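Local coordinates for endoglucanase (Uncultured bacterium, PDB 3X17), which probably hydrolyses internal beta-1,4-glucosidic bonds of cellulose, as a family 9 endoglucanase with an N-terminal Ig-like domain and an (alpha/alpha)6-barrel, at residues H175-Y180 with E540-Y545; D336-F341 with W376-A381; G434-A439 with G505-G510. All blocks are in the same frame, centred on the assembly; numbering follows the deposited sequence.

Contact 1 (H175-Y180 with E540-Y545); sequences HDAGDY and EPAIDY. With ZN (zinc ion), chain C.
Glu-540 reaches the loop 175-180 with an extended side chain: CG is anti to the backbone N (chi1 -172°) and the atoms beyond it run straight on, bringing the carboxylate to the Gly-178 amide. There OE2 accepts from Gly-178 N at 3.0 Å, the donor arriving on the anti side and 25° out of the carboxylate plane. The same OE2 lies 4.0 Å from Asp-179 OD1, with the two carboxylate planes turned 64° apart; Asp-179 OD2 is bonded to Tyr-183. Next along the chain, Pro-541 presses its carbonyl O to within 3.1 Å of Ala-177 CB, a tight fit. Ala-542 continues the contact on the same methyl group, CB to CB, 4.1 Å from Ala-177, and its CA makes a bent CA-H...O contact with Asp-176 O. That carbonyl oxygen is gripped more firmly by Ile-543 N, at 2.9 Å and nearly in line with the C=O bond. The Ile-543 side chain crosses that of Asp-176 at about a right angle, its CD1 lying 3.6 Å from Asp-176 OD1, while CG2 packs near the carbonyl O of His-175. On its far side His-175 binds zinc through NE2 at 2.1 Å, together with Cys-132, Asp-148 and His-149. Thr-186 and Tyr-331 each bond one oxygen of Asp-176, fixing the rotation of this carboxylate. One backbone bond and one amide-to-carboxylate bond thus hold the acidic residues of the two segments on neighbouring backbone, Asp-179 and Glu-540 being the close pair, consistent with the Asp-Ala-Gly-Asp motif and late glutamate that form the catalytic centre in family 9 relatives.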
ATOM      1  N   HIS A 175     -12.140   8.480   1.729  1.00 30.28           N
ATOM      2  CA  HIS A 175     -11.885   8.901   0.347  1.00 31.30           C
ATOM      3  C   HIS A 175     -10.805   8.000  -0.239  1.00 32.52           C
ATOM      4  O   HIS A 175      -9.792   7.738   0.423  1.00 30.86           O
ATOM      5  CB  HIS A 175     -11.439  10.361   0.272  1.00 29.43           C
ATOM      6  CG  HIS A 175     -12.471  11.329   0.743  1.00 34.22           C
ATOM      7  ND1 HIS A 175     -12.145  12.495   1.401  1.00 36.73           N
ATOM      8  CD2 HIS A 175     -13.829  11.274   0.722  1.00 34.03           C
ATOM      9  CE1 HIS A 175     -13.255  13.151   1.706  1.00 34.67           C
ATOM     10  NE2 HIS A 175     -14.288  12.431   1.301  1.00 38.43           N
ATOM     11  N   ASP A 176     -11.053   7.487  -1.442  1.00 32.30           N
ATOM     12  CA  ASP A 176     -10.281   6.361  -1.983  1.00 33.76           C
ATOM     13  C   ASP A 176      -8.865   6.795  -2.307  1.00 33.72           C
ATOM     14  O   ASP A 176      -7.924   6.000  -2.223  1.00 34.11           O
ATOM     15  CB  ASP A 176     -10.933   5.801  -3.254  1.00 32.71           C
ATOM     16  CG  ASP A 176     -10.266   4.497  -3.741  1.00 36.83           C
ATOM     17  OD1 ASP A 176     -10.336   3.514  -2.986  1.00 34.71           O
ATOM     18  OD2 ASP A 176      -9.687   4.451  -4.868  1.00 30.97           O
ATOM     19  N   ALA A 177      -8.717   8.028  -2.772  1.00 32.83           N
ATOM     20  CA  ALA A 177      -7.505   8.413  -3.480  1.00 30.54           C
ATOM     21  C   ALA A 177      -7.407   9.918  -3.551  1.00 31.83           C
ATOM     22  O   ALA A 177      -7.514  10.588  -2.535  1.00 31.48           O
ATOM     23  CB  ALA A 177      -7.507   7.796  -4.883  1.00 29.94           C
ATOM     24  N   GLY A 178      -7.233  10.461  -4.753  1.00 32.32           N
ATOM     25  CA  GLY A 178      -7.380  11.895  -4.947  1.00 34.15           C
ATOM     26  C   GLY A 178      -8.785  12.359  -5.329  1.00 35.19           C
ATOM     27  O   GLY A 178      -9.020  13.558  -5.522  1.00 33.02           O
ATOM     28  N   ASP A 179      -9.687  11.406  -5.547  1.00 34.54           N
ATOM     29  CA  ASP A 179     -11.102  11.716  -5.633  1.00 36.44           C
ATOM     30  C   ASP A 179     -11.747  11.446  -4.288  1.00 37.34           C
ATOM     31  O   ASP A 179     -11.057  11.233  -3.267  1.00 38.27           O
ATOM     32  CB  ASP A 179     -11.789  10.858  -6.708  1.00 36.45           C
ATOM     33  CG  ASP A 179     -11.720   9.374  -6.392  1.00 35.74           C
ATOM     34  OD1 ASP A 179     -10.650   8.935  -5.930  1.00 39.55           O
ATOM     35  OD2 ASP A 179     -12.727   8.662  -6.580  1.00 34.43           O
ATOM     36  N   TYR A 180     -13.075  11.442  -4.284  1.00 35.07           N
ATOM     37  CA  TYR A 180     -13.827  11.290  -3.039  1.00 33.86           C
ATOM     38  C   TYR A 180     -14.749  10.087  -3.084  1.00 31.16           C
ATOM     39  O   TYR A 180     -15.499   9.832  -2.127  1.00 31.98           O
ATOM     40  CB  TYR A 180     -14.646  12.559  -2.725  1.00 36.92           C
ATOM     41  CG  TYR A 180     -13.802  13.813  -2.571  1.00 36.63           C
ATOM     42  CD1 TYR A 180     -12.655  13.813  -1.776  1.00 37.87           C
ATOM     43  CD2 TYR A 180     -14.167  15.005  -3.191  1.00 35.69           C
ATOM     44  CE1 TYR A 180     -11.874  14.954  -1.631  1.00 33.12           C
ATOM     45  CE2 TYR A 180     -13.413  16.164  -3.005  1.00 31.92           C
ATOM     46  CZ  TYR A 180     -12.269  16.131  -2.240  1.00 31.68           C
ATOM     47  OH  TYR A 180     -11.487  17.278  -2.091  1.00 35.45           O
ATOM     48  N   GLU A 540      -1.030  10.123  -8.349  1.00 30.92           N
ATOM     49  CA  GLU A 540      -2.197  10.075  -7.478  1.00 31.63           C
ATOM     50  C   GLU A 540      -1.981   9.023  -6.373  1.00 31.63           C
ATOM     51  O   GLU A 540      -1.622   7.867  -6.662  1.00 31.67           O
ATOM     52  CB  GLU A 540      -3.461   9.729  -8.280  1.00 31.03           C
ATOM     53  CG  GLU A 540      -4.743   9.866  -7.421  1.00 32.11           C
ATOM     54  CD  GLU A 540      -6.006   9.352  -8.082  1.00 40.69           C
ATOM     55  OE1 GLU A 540      -5.916   8.557  -9.046  1.00 45.42           O
ATOM     56  OE2 GLU A 540      -7.108   9.727  -7.609  1.00 41.63           O
ATOM     57  N   PRO A 541      -2.264   9.401  -5.123  1.00 31.02           N
ATOM     58  CA  PRO A 541      -2.247   8.450  -4.017  1.00 31.71           C
ATOM     59  C   PRO A 541      -3.501   7.595  -4.021  1.00 32.27           C
ATOM     60  O   PRO A 541      -4.451   7.922  -4.725  1.00 35.87           O
ATOM     61  CB  PRO A 541      -2.214   9.353  -2.783  1.00 33.49           C
ATOM     62  CG  PRO A 541      -2.920  10.586  -3.212  1.00 33.11           C
ATOM     63  CD  PRO A 541      -2.628  10.759  -4.688  1.00 30.99           C
ATOM     64  N   ALA A 542      -3.478   6.472  -3.311  1.00 30.80           N
ATOM     65  CA  ALA A 542      -4.668   5.677  -3.074  1.00 30.89           C
ATOM     66  C   ALA A 542      -4.523   4.887  -1.776  1.00 31.72           C
ATOM     67  O   ALA A 542      -3.396   4.592  -1.333  1.00 31.22           O
ATOM     68  CB  ALA A 542      -4.924   4.729  -4.270  1.00 29.66           C
ATOM     69  N   ILE A 543      -5.659   4.532  -1.174  1.00 31.09           N
ATOM     70  CA  ILE A 543      -5.654   3.814   0.093  1.00 31.04           C
ATOM     71  C   ILE A 543      -4.963   2.439  -0.040  1.00 31.24           C
ATOM     72  O   ILE A 543      -4.322   1.972   0.904  1.00 29.37           O
ATOM     73  CB  ILE A 543      -7.081   3.642   0.690  1.00 29.95           C
ATOM     74  CG1 ILE A 543      -8.021   2.948  -0.304  1.00 30.96           C
ATOM     75  CG2 ILE A 543      -7.633   4.995   1.163  1.00 30.70           C
ATOM     76  CD1 ILE A 543      -9.370   2.528   0.291  1.00 32.21           C
ATOM     77  N   ASP A 544      -5.141   1.768  -1.182  1.00 29.13           N
ATOM     78  CA  ASP A 544      -4.506   0.456  -1.350  1.00 28.66           C
ATOM     79  C   ASP A 544      -2.993   0.557  -1.635  1.00 28.95           C
ATOM     80  O   ASP A 544      -2.278  -0.433  -1.547  1.00 30.16           O
ATOM     81  CB  ASP A 544      -5.241  -0.414  -2.382  1.00 28.80           C
ATOM     82  CG  ASP A 544      -5.156   0.144  -3.788  1.00 31.50           C
ATOM     83  OD1 ASP A 544      -5.369   1.360  -3.945  1.00 32.98           O
ATOM     84  OD2 ASP A 544      -4.876  -0.628  -4.741  1.00 33.09           O
ATOM     85  N   TYR A 545      -2.495   1.764  -1.892  1.00 28.03           N
ATOM     86  CA  TYR A 545      -1.062   1.960  -2.060  1.00 30.29           C
ATOM     87  C   TYR A 545      -0.415   2.073  -0.680  1.00 30.84           C
ATOM     88  O   TYR A 545       0.641   1.510  -0.437  1.00 30.92           O
ATOM     89  CB  TYR A 545      -0.759   3.236  -2.839  1.00 28.21           C
ATOM     90  CG  TYR A 545      -1.327   3.307  -4.246  1.00 32.00           C
ATOM     91  CD1 TYR A 545      -1.860   2.171  -4.890  1.00 27.27           C
ATOM     92  CD2 TYR A 545      -1.172   4.468  -4.991  1.00 26.59           C
ATOM     93  CE1 TYR A 545      -2.299   2.250  -6.224  1.00 30.20           C
ATOM     94  CE2 TYR A 545      -1.630   4.568  -6.278  1.00 29.45           C
ATOM     95  CZ  TYR A 545      -2.207   3.479  -6.890  1.00 33.43           C
ATOM     96  OH  TYR A 545      -2.571   3.614  -8.204  1.00 34.62           O
TER
HETATM   97 ZN    ZN C 601     -16.289  12.702   1.730  1.00 34.34          ZN

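Contact 2 (D336-F341 with W376-A381); sequences DADDRF and WVNPAA. With CA (calcium ion), chain E.
The carboxylate of Asp-338 and the amide of Asn-378 pass each other at a slant, their planes 31° apart, with Asp-338 OD2 only 3.3 Å from Asn-378 CB. Asp-338 CG sits between the backbone N and the carbonyl carbon (chi1 51°), a setting that swings OD1 to the calcium ion, 2.4 Å away, while OD2 turns toward the asparagine. Asn-378 spends its own OD1 locally: it accepts from Ala-380 N at 2.9 Å, tilted 17° from the carbonyl plane, and so closes an Asx turn. An alanine at Asn-378 would remove this acceptor, and the Ala-380 N-H would probably lose its mate and the turn flanking Asp-338 be left freer to shift. Asp-339 meets Pro-379 at about a right angle: OD1 comes to 3.3 Å of Pro-379 CD and is paired with Lys-277, whereas OD2 binds calcium at 2.2 Å. Segment 376-381 contributes a backbone ligand, Val-377 O at 2.4 Å from calcium. Farther along the helix, Phe-341 brings CD2 to 3.8 Å from Ala-380 CB, and the carbonyl O of Ala-380 lies at the edge of the ring, in its plane. A water also coordinates the ion, and Asp-333 and Asp-335 supply further ligands from just before the helix. Adjacent aspartates in the first turn of helix 337-351, joined through calcium to a carbonyl of the loop before helix 381-390, make an aspartate-rich calcium site that ties a helix start to an inter-helix loop of the (alpha/alpha)6 barrel.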
ATOM      1  N   ASP A 336     -14.181 -13.881  -8.773  1.00 33.20           N
ATOM      2  CA  ASP A 336     -14.386 -13.872  -7.334  1.00 33.68           C
ATOM      3  C   ASP A 336     -13.813 -15.079  -6.584  1.00 34.99           C
ATOM      4  O   ASP A 336     -14.016 -15.225  -5.370  1.00 34.71           O
ATOM      5  CB  ASP A 336     -15.872 -13.667  -6.997  1.00 35.55           C
ATOM      6  CG  ASP A 336     -16.733 -14.900  -7.274  1.00 39.25           C
ATOM      7  OD1 ASP A 336     -16.171 -15.975  -7.571  1.00 45.78           O
ATOM      8  OD2 ASP A 336     -17.979 -14.811  -7.113  1.00 43.79           O
ATOM      9  N   ALA A 337     -13.159 -15.987  -7.305  1.00 32.97           N
ATOM     10  CA  ALA A 337     -12.708 -17.253  -6.670  1.00 32.65           C
ATOM     11  C   ALA A 337     -11.555 -17.016  -5.685  1.00 31.15           C
ATOM     12  O   ALA A 337     -11.513 -17.624  -4.609  1.00 33.21           O
ATOM     13  CB  ALA A 337     -12.290 -18.319  -7.763  1.00 31.27           C
ATOM     14  N   ASP A 338     -10.640 -16.117  -6.040  1.00 28.65           N
ATOM     15  CA  ASP A 338      -9.563 -15.779  -5.143  1.00 32.55           C
ATOM     16  C   ASP A 338     -10.055 -15.036  -3.913  1.00 34.09           C
ATOM     17  O   ASP A 338      -9.546 -15.253  -2.805  1.00 35.48           O
ATOM     18  CB  ASP A 338      -8.399 -15.052  -5.851  1.00 31.20           C
ATOM     19  CG  ASP A 338      -8.848 -13.866  -6.674  1.00 36.35           C
ATOM     20  OD1 ASP A 338      -9.932 -13.307  -6.397  1.00 31.20           O
ATOM     21  OD2 ASP A 338      -8.101 -13.483  -7.604  1.00 32.65           O
ATOM     22  N   ASP A 339     -11.054 -14.178  -4.109  1.00 34.32           N
ATOM     23  CA  ASP A 339     -11.756 -13.525  -2.991  1.00 34.09           C
ATOM     24  C   ASP A 339     -12.547 -14.498  -2.108  1.00 34.95           C
ATOM     25  O   ASP A 339     -12.477 -14.412  -0.875  1.00 33.66           O
ATOM     26  CB  ASP A 339     -12.665 -12.407  -3.535  1.00 32.08           C
ATOM     27  CG  ASP A 339     -11.951 -11.551  -4.565  1.00 30.60           C
ATOM     28  OD1 ASP A 339     -11.203 -10.659  -4.154  1.00 32.27           O
ATOM     29  OD2 ASP A 339     -12.128 -11.755  -5.787  1.00 32.22           O
ATOM     30  N   ARG A 340     -13.276 -15.448  -2.714  1.00 33.64           N
ATOM     31  CA  ARG A 340     -13.969 -16.473  -1.900  1.00 31.93           C
ATOM     32  C   ARG A 340     -13.006 -17.364  -1.121  1.00 31.77           C
ATOM     33  O   ARG A 340     -13.241 -17.672   0.052  1.00 31.67           O
ATOM     34  CB  ARG A 340     -14.906 -17.356  -2.734  1.00 31.72           C
ATOM     35  CG  ARG A 340     -16.036 -16.624  -3.415  1.00 32.88           C
ATOM     36  CD  ARG A 340     -16.847 -17.594  -4.303  1.00 34.61           C
ATOM     37  NE  ARG A 340     -17.864 -16.907  -5.092  1.00 40.01           N
ATOM     38  CZ  ARG A 340     -19.177 -17.111  -4.990  1.00 38.41           C
ATOM     39  NH1 ARG A 340     -19.662 -17.985  -4.126  1.00 31.15           N
ATOM     40  NH2 ARG A 340     -20.007 -16.427  -5.763  1.00 40.92           N
ATOM     41  N   PHE A 341     -11.934 -17.807  -1.771  1.00 32.63           N
ATOM     42  CA  PHE A 341     -10.882 -18.556  -1.063  1.00 33.07           C
ATOM     43  C   PHE A 341     -10.468 -17.793   0.205  1.00 34.59           C
ATOM     44  O   PHE A 341     -10.493 -18.337   1.329  1.00 34.06           O
ATOM     45  CB  PHE A 341      -9.677 -18.750  -1.996  1.00 34.40           C
ATOM     46  CG  PHE A 341      -8.432 -19.277  -1.310  1.00 38.68           C
ATOM     47  CD1 PHE A 341      -8.281 -20.636  -1.071  1.00 34.65           C
ATOM     48  CD2 PHE A 341      -7.423 -18.407  -0.902  1.00 35.63           C
ATOM     49  CE1 PHE A 341      -7.125 -21.136  -0.486  1.00 36.12           C
ATOM     50  CE2 PHE A 341      -6.253 -18.901  -0.333  1.00 39.01           C
ATOM     51  CZ  PHE A 341      -6.136 -20.271  -0.075  1.00 41.68           C
ATOM     52  N   TRP A 376      -6.201  -5.496  -5.053  1.00 31.96           N
ATOM     53  CA  TRP A 376      -7.672  -5.486  -5.104  1.00 31.44           C
ATOM     54  C   TRP A 376      -8.270  -6.460  -6.121  1.00 32.20           C
ATOM     55  O   TRP A 376      -9.448  -6.823  -6.021  1.00 34.10           O
ATOM     56  CB  TRP A 376      -8.213  -4.068  -5.335  1.00 31.15           C
ATOM     57  CG  TRP A 376      -7.822  -3.435  -6.655  1.00 29.41           C
ATOM     58  CD1 TRP A 376      -6.832  -2.502  -6.857  1.00 34.08           C
ATOM     59  CD2 TRP A 376      -8.475  -3.597  -7.924  1.00 27.64           C
ATOM     60  NE1 TRP A 376      -6.758  -2.168  -8.192  1.00 31.42           N
ATOM     61  CE2 TRP A 376      -7.758  -2.815  -8.868  1.00 29.93           C
ATOM     62  CE3 TRP A 376      -9.533  -4.388  -8.373  1.00 32.09           C
ATOM     63  CZ2 TRP A 376      -8.112  -2.745 -10.222  1.00 34.32           C
ATOM     64  CZ3 TRP A 376      -9.894  -4.324  -9.736  1.00 32.59           C
ATOM     65  CH2 TRP A 376      -9.182  -3.500 -10.638  1.00 37.11           C
ATOM     66  N   VAL A 377      -7.457  -6.935  -7.055  1.00 31.41           N
ATOM     67  CA  VAL A 377      -7.883  -8.023  -7.947  1.00 31.99           C
ATOM     68  C   VAL A 377      -7.796  -9.377  -7.235  1.00 32.15           C
ATOM     69  O   VAL A 377      -8.792 -10.119  -7.136  1.00 29.62           O
ATOM     70  CB  VAL A 377      -7.047  -8.044  -9.234  1.00 32.52           C
ATOM     71  CG1 VAL A 377      -7.391  -9.253 -10.088  1.00 35.39           C
ATOM     72  CG2 VAL A 377      -7.274  -6.747 -10.046  1.00 34.61           C
ATOM     73  N   ASN A 378      -6.598  -9.668  -6.715  1.00 32.46           N
ATOM     74  CA  ASN A 378      -6.299 -10.954  -6.081  1.00 31.26           C
ATOM     75  C   ASN A 378      -5.680 -10.745  -4.699  1.00 29.22           C
ATOM     76  O   ASN A 378      -4.550 -10.313  -4.578  1.00 28.86           O
ATOM     77  CB  ASN A 378      -5.333 -11.749  -6.957  1.00 34.60           C
ATOM     78  CG  ASN A 378      -5.014 -13.102  -6.388  1.00 28.41           C
ATOM     79  OD1 ASN A 378      -5.341 -13.408  -5.246  1.00 30.97           O
ATOM     80  ND2 ASN A 378      -4.321 -13.904  -7.170  1.00 26.22           N
ATOM     81  N   PRO A 379      -6.476 -10.924  -3.654  1.00 31.69           N
ATOM     82  CA  PRO A 379      -5.998 -10.738  -2.288  1.00 30.17           C
ATOM     83  C   PRO A 379      -5.580 -12.080  -1.638  1.00 31.44           C
ATOM     84  O   PRO A 379      -5.325 -12.141  -0.428  1.00 28.53           O
ATOM     85  CB  PRO A 379      -7.240 -10.190  -1.587  1.00 29.63           C
ATOM     86  CG  PRO A 379      -8.334 -10.899  -2.223  1.00 32.15           C
ATOM     87  CD  PRO A 379      -7.947 -11.003  -3.708  1.00 31.43           C
ATOM     88  N   ALA A 380      -5.591 -13.160  -2.412  1.00 29.56           N
ATOM     89  CA  ALA A 380      -5.549 -14.483  -1.813  1.00 31.73           C
ATOM     90  C   ALA A 380      -4.235 -14.824  -1.068  1.00 31.43           C
ATOM     91  O   ALA A 380      -4.221 -15.762  -0.288  1.00 29.74           O
ATOM     92  CB  ALA A 380      -5.892 -15.576  -2.855  1.00 30.58           C
ATOM     93  N   ALA A 381      -3.160 -14.053  -1.270  1.00 30.31           N
ATOM     94  CA  ALA A 381      -1.920 -14.323  -0.530  1.00 30.99           C
ATOM     95  C   ALA A 381      -2.144 -14.229   0.972  1.00 33.51           C
ATOM     96  O   ALA A 381      -1.472 -14.926   1.751  1.00 34.53           O
ATOM     97  CB  ALA A 381      -0.815 -13.379  -0.948  1.00 31.59           C
TER
HETATM   98 CA    CA E 603     -10.802 -11.380  -7.564  1.00 33.60          CA
HETATM   99  O   HOH W   1      -9.279 -12.337  -9.284  1.00 30.43           O

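Contact 3 (G434-A439 with G505-G510); sequences GSNKEA and GLLVGG
The amide of Asn-436, at the start of barrel helix 435-452, is covered on one face by Gly-509 O, 3.3 Å from Asn-436 CG, and by Gly-510 CA, while Leu-507 CD1 stands beside the amide, displaced to the other side of its plane, 3.7 Å from Asn-436 ND2. ND2 donates to Val-508 O at 2.9 Å, from above the carbonyl plane and with the acceptor 24° out of the amide plane. CG is anti to the carbonyl carbon (chi1 -73°), which turns the amide out over the loop 505-510. The backbone of the same residue makes the second bond, Asn-436 N to Gly-509 O at 2.9 Å, so the loop supplies an acceptor to the first turn. Gly-434 is the N-cap, and the turn closes from its carbonyl to Glu-438 N. Close approach depends on glycine: a CB on Gly-510 would run into Asn-436 CG, and the backbone angles of Gly-434 and Gly-510 each call for glycine. Ser-435 OG bonds onward to Pro-511 O. One water completes the joint, accepting from Gly-434 N at 3.0 Å and donating to Gly-510 O at 2.6 Å.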
ATOM      1  N   GLY A 434       0.205   2.281 -10.334  1.00 33.44           N
ATOM      2  CA  GLY A 434       0.391   1.718  -8.996  1.00 31.37           C
ATOM      3  C   GLY A 434       1.668   0.894  -8.836  1.00 32.21           C
ATOM      4  O   GLY A 434       1.796   0.101  -7.893  1.00 30.61           O
ATOM      5  N   SER A 435       2.640   1.101  -9.718  1.00 29.98           N
ATOM      6  CA  SER A 435       3.891   0.381  -9.611  1.00 31.89           C
ATOM      7  C   SER A 435       4.549   0.470  -8.225  1.00 31.43           C
ATOM      8  O   SER A 435       5.113  -0.502  -7.750  1.00 31.24           O
ATOM      9  CB  SER A 435       4.865   0.797 -10.717  1.00 31.32           C
ATOM     10  OG  SER A 435       5.402   2.066 -10.422  1.00 36.81           O
ATOM     11  N   ASN A 436       4.484   1.630  -7.582  1.00 31.19           N
ATOM     12  CA  ASN A 436       4.975   1.733  -6.217  1.00 32.64           C
ATOM     13  C   ASN A 436       4.302   0.753  -5.262  1.00 33.75           C
ATOM     14  O   ASN A 436       4.949   0.099  -4.443  1.00 34.49           O
ATOM     15  CB  ASN A 436       4.796   3.154  -5.707  1.00 32.01           C
ATOM     16  CG  ASN A 436       5.784   4.119  -6.338  1.00 36.46           C
ATOM     17  OD1 ASN A 436       6.714   3.700  -7.026  1.00 36.82           O
ATOM     18  ND2 ASN A 436       5.591   5.407  -6.106  1.00 38.47           N
ATOM     19  N   LYS A 437       2.991   0.638  -5.373  1.00 33.95           N
ATOM     20  CA  LYS A 437       2.249  -0.260  -4.510  1.00 33.19           C
ATOM     21  C   LYS A 437       2.691  -1.713  -4.756  1.00 33.18           C
ATOM     22  O   LYS A 437       2.912  -2.497  -3.817  1.00 30.70           O
ATOM     23  CB  LYS A 437       0.748  -0.088  -4.762  1.00 34.51           C
ATOM     24  CG  LYS A 437      -0.148  -1.037  -3.944  1.00 34.61           C
ATOM     25  CD  LYS A 437      -0.341  -2.334  -4.671  1.00 32.84           C
ATOM     26  CE  LYS A 437      -1.096  -2.112  -6.000  1.00 34.20           C
ATOM     27  NZ  LYS A 437      -1.979  -3.317  -6.308  1.00 38.07           N
ATOM     28  N   GLU A 438       2.808  -2.059  -6.027  1.00 32.66           N
ATOM     29  CA  GLU A 438       3.268  -3.377  -6.466  1.00 33.23           C
ATOM     30  C   GLU A 438       4.670  -3.726  -5.929  1.00 32.24           C
ATOM     31  O   GLU A 438       4.897  -4.854  -5.468  1.00 33.30           O
ATOM     32  CB  GLU A 438       3.227  -3.456  -8.012  1.00 34.72           C
ATOM     33  CG  GLU A 438       3.753  -4.760  -8.587  1.00 38.27           C
ATOM     34  CD  GLU A 438       3.661  -4.843 -10.115  1.00 45.24           C
ATOM     35  OE1 GLU A 438       2.776  -4.187 -10.723  1.00 46.31           O
ATOM     36  OE2 GLU A 438       4.436  -5.628 -10.698  1.00 46.60           O
ATOM     37  N   ALA A 439       5.573  -2.742  -5.918  1.00 30.89           N
ATOM     38  CA  ALA A 439       6.897  -2.917  -5.300  1.00 30.47           C
ATOM     39  C   ALA A 439       6.734  -3.298  -3.839  1.00 31.71           C
ATOM     40  O   ALA A 439       7.378  -4.238  -3.349  1.00 31.64           O
ATOM     41  CB  ALA A 439       7.712  -1.649  -5.403  1.00 30.77           C
ATOM     42  N   GLY A 505       2.131  11.837   4.072  1.00 32.28           N
ATOM     43  CA  GLY A 505       2.159  10.411   4.351  1.00 30.98           C
ATOM     44  C   GLY A 505       1.484   9.586   3.262  1.00 32.02           C
ATOM     45  O   GLY A 505       1.336   8.355   3.400  1.00 30.84           O
ATOM     46  N   LEU A 506       1.083  10.240   2.166  1.00 31.43           N
ATOM     47  CA  LEU A 506       0.402   9.512   1.061  1.00 30.39           C
ATOM     48  C   LEU A 506       1.401   9.073  -0.007  1.00 28.16           C
ATOM     49  O   LEU A 506       2.125   9.900  -0.578  1.00 26.27           O
ATOM     50  CB  LEU A 506      -0.690  10.375   0.412  1.00 30.52           C
ATOM     51  CG  LEU A 506      -1.796  10.942   1.292  1.00 31.41           C
ATOM     52  CD1 LEU A 506      -2.512  12.070   0.538  1.00 28.63           C
ATOM     53  CD2 LEU A 506      -2.792   9.836   1.645  1.00 33.76           C
ATOM     54  N   LEU A 507       1.372   7.787  -0.341  1.00 27.72           N
ATOM     55  CA  LEU A 507       2.180   7.264  -1.430  1.00 29.41           C
ATOM     56  C   LEU A 507       1.471   7.445  -2.788  1.00 30.24           C
ATOM     57  O   LEU A 507       0.396   6.872  -3.014  1.00 28.77           O
ATOM     58  CB  LEU A 507       2.452   5.773  -1.186  1.00 29.70           C
ATOM     59  CG  LEU A 507       3.152   4.937  -2.266  1.00 31.18           C
ATOM     60  CD1 LEU A 507       4.578   5.446  -2.536  1.00 24.55           C
ATOM     61  CD2 LEU A 507       3.195   3.476  -1.846  1.00 27.67           C
ATOM     62  N   VAL A 508       2.149   8.099  -3.738  1.00 30.08           N
ATOM     63  CA  VAL A 508       1.639   8.183  -5.099  1.00 29.94           C
ATOM     64  C   VAL A 508       1.927   6.922  -5.881  1.00 30.85           C
ATOM     65  O   VAL A 508       2.832   6.172  -5.544  1.00 33.17           O
ATOM     66  CB  VAL A 508       2.145   9.432  -5.869  1.00 30.61           C
ATOM     67  CG1 VAL A 508       1.670  10.720  -5.186  1.00 27.60           C
ATOM     68  CG2 VAL A 508       3.676   9.422  -6.048  1.00 27.90           C
ATOM     69  N   GLY A 509       1.098   6.653  -6.885  1.00 32.43           N
ATOM     70  CA  GLY A 509       1.249   5.476  -7.728  1.00 29.84           C
ATOM     71  C   GLY A 509       2.658   5.241  -8.264  1.00 29.57           C
ATOM     72  O   GLY A 509       3.105   4.104  -8.321  1.00 32.17           O
ATOM     73  N   GLY A 510       3.273   6.272  -8.819  1.00 29.38           N
ATOM     74  CA  GLY A 510       4.634   6.165  -9.346  1.00 32.08           C
ATOM     75  C   GLY A 510       4.719   5.812 -10.837  1.00 34.40           C
ATOM     76  O   GLY A 510       3.704   5.781 -11.538  1.00 32.54           O
TER
HETATM   77  O   HOH W   2       1.243   4.978 -10.973  1.00 27.77           O

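In the fold
Along the chain the order is 175-180, 336-341, 376-381, 434-439, 505-510 and 540-545: contact 1 spans the longest loop, with contacts 2 and 3 closing one after the other within it. All lie in the glycosyl hydrolase family 9 region. Contacts 1 and 3 have centres about 11 Å apart and meet directly, Glu-540 O probably bonding Gly-509 N at 3.0 Å. The centre of contact 2 is about 21 Å from both other centres; its Trp-376 packs on Asp-544 of contact 1. Starts of helices 337-351, 435-452 and 543-558 are thereby each joined to loops; contact 3 backs Glu-540, probably of the active site, and contact 2 holds a calcium-bound loop farther out.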